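Local coordinates for replicative DNA helicase (Mycobacterium smegmatis, PDB 6OWN), which carries a self-excising intein whose splicing is reversibly inhibited by zinc, the host protein being an ATP-dependent helicase that probably unwinds DNA at the replication fork, at residues Tyr49-Ser54 and Val103-Val108. Residues are numbered along the deposited sequence; the frame is centred on the assembly and turned at random.
Sequences YVVEFS and VQITAV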
# COMPACT_ATOMS: atom_id res chain seq x y z
N TYR A 49 -4.22 -11.22 0.16
CA TYR A 49 -3.64 -11.38 1.48
C TYR A 49 -4.15 -10.25 2.37
O TYR A 49 -4.43 -9.15 1.89
CB TYR A 49 -2.10 -11.32 1.47
CG TYR A 49 -1.41 -12.48 0.79
CD1 TYR A 49 -1.40 -12.59 -0.59
CD2 TYR A 49 -0.75 -13.44 1.54
CE1 TYR A 49 -0.77 -13.67 -1.21
CE2 TYR A 49 -0.11 -14.51 0.94
CZ TYR A 49 -0.13 -14.62 -0.43
OH TYR A 49 0.52 -15.68 -1.03
N VAL A 50 -4.26 -10.53 3.67
CA VAL A 50 -4.36 -9.51 4.70
C VAL A 50 -2.98 -9.35 5.33
O VAL A 50 -2.34 -10.34 5.72
CB VAL A 50 -5.41 -9.86 5.77
CG1 VAL A 50 -5.70 -8.63 6.62
CG2 VAL A 50 -6.68 -10.37 5.13
N VAL A 51 -2.52 -8.12 5.42
CA VAL A 51 -1.29 -7.78 6.14
C VAL A 51 -1.72 -7.01 7.38
O VAL A 51 -2.36 -5.96 7.27
CB VAL A 51 -0.33 -6.96 5.27
CG1 VAL A 51 0.99 -6.73 5.99
CG2 VAL A 51 -0.08 -7.66 3.93
N GLU A 52 -1.40 -7.54 8.55
CA GLU A 52 -1.72 -6.89 9.82
C GLU A 52 -0.48 -6.20 10.38
O GLU A 52 0.62 -6.75 10.31
CB GLU A 52 -2.29 -7.90 10.82
CG GLU A 52 -3.67 -8.38 10.43
CD GLU A 52 -4.14 -9.56 11.26
OE1 GLU A 52 -3.36 -10.05 12.11
OE2 GLU A 52 -5.29 -10.01 11.05
N PHE A 53 -0.67 -5.00 10.92
CA PHE A 53 0.43 -4.16 11.39
C PHE A 53 0.31 -3.87 12.88
O PHE A 53 -0.77 -3.91 13.48
CB PHE A 53 0.50 -2.83 10.63
CG PHE A 53 0.65 -2.98 9.15
CD1 PHE A 53 1.89 -3.19 8.59
CD2 PHE A 53 -0.46 -2.90 8.33
CE1 PHE A 53 2.03 -3.33 7.22
CE2 PHE A 53 -0.32 -3.05 6.96
CZ PHE A 53 0.92 -3.26 6.41
N SER A 54 1.46 -3.54 13.47
CA SER A 54 1.57 -3.29 14.90
C SER A 54 0.86 -2.01 15.34
O SER A 54 0.62 -1.84 16.53
CB SER A 54 3.05 -3.22 15.30
OG SER A 54 3.72 -2.22 14.54
N VAL A 103 6.54 1.05 11.61
CA VAL A 103 5.49 0.09 11.91
C VAL A 103 5.98 -1.32 11.58
O VAL A 103 6.74 -1.52 10.62
CB VAL A 103 4.21 0.45 11.12
CG1 VAL A 103 3.28 -0.73 11.01
CG2 VAL A 103 3.51 1.62 11.76
N GLN A 104 5.58 -2.29 12.39
CA GLN A 104 5.98 -3.68 12.22
C GLN A 104 4.82 -4.53 11.69
O GLN A 104 3.68 -4.36 12.11
CB GLN A 104 6.48 -4.26 13.54
CG GLN A 104 6.95 -5.70 13.47
CD GLN A 104 7.47 -6.21 14.81
OE1 GLN A 104 8.12 -7.24 14.89
NE2 GLN A 104 7.18 -5.47 15.87
N ILE A 105 5.13 -5.44 10.78
CA ILE A 105 4.17 -6.44 10.32
C ILE A 105 4.03 -7.50 11.39
O ILE A 105 5.01 -8.13 11.80
CB ILE A 105 4.61 -7.05 8.98
CG1 ILE A 105 4.58 -6.00 7.87
CG2 ILE A 105 3.75 -8.28 8.64
CD1 ILE A 105 5.49 -6.31 6.74
N THR A 106 2.80 -7.72 11.86
CA THR A 106 2.58 -8.73 12.89
C THR A 106 1.98 -10.02 12.35
O THR A 106 2.14 -11.06 13.00
CB THR A 106 1.69 -8.16 14.00
OG1 THR A 106 0.46 -7.70 13.43
CG2 THR A 106 2.39 -6.99 14.67
N ALA A 107 1.33 -10.01 11.19
CA ALA A 107 0.82 -11.24 10.62
C ALA A 107 0.54 -11.04 9.13
O ALA A 107 0.30 -9.92 8.68
CB ALA A 107 -0.45 -11.73 11.33
N VAL A 108 0.61 -12.14 8.38
CA VAL A 108 0.28 -12.17 6.96
C VAL A 108 -0.44 -13.48 6.69
O VAL A 108 0.08 -14.56 7.01
CB VAL A 108 1.52 -12.09 6.04
CG1 VAL A 108 1.09 -12.11 4.59
CG2 VAL A 108 2.35 -10.85 6.33
O HOH W 1 -1.34 -9.49 13.86
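Glu52 and Ala107 form the hydrogen-bonded pair at the middle of an antiparallel strand pairing, in which strand 48-53 lies between strands 58-62 and 103-111 of one sheet. The amide N of Glu52 reaches Ala107 O at 2.9 Å in an almost straight bond (169° at the hydrogen). The return side is split: Glu52 O takes a short bond from Thr106 N (2.8 Å) and only a weak one from Ala107 N (3.5 Å). Two residues, Thr106 and Ala107, thus sit opposite Glu52, which shifts the register by one, and Phe53 pairs with Ile105. Beyond it, Ser54 N donates to Gln104 O at 2.7 Å, while Ser54 OG, which chi1 places between its own backbone N and carbonyl carbon, accepts from Gln104 N.

On the face of Glu52 and Ala107, a water joins Glu52 OE1 to Thr106 OG1, and the other carboxylate oxygen forms a salt bridge with Arg109. On the other face, Val51, Phe53, Ile105 and Val108 pack by apolar contact. Phe53 and Ile105 lie side by side, with ring atom CE1 3.7 Å from Ile105 CG1; Val51 CG1 meets Ile105 CG1 at 4.1 Å. Val103 comes against Phe53 at about a right angle, its CG1 3.5 Å from Phe53 CB. The near-helical backbone of Thr106 (phi/psi -103°/-22°) fits a classic beta bulge, here within the Hint fold of intein splicing domains.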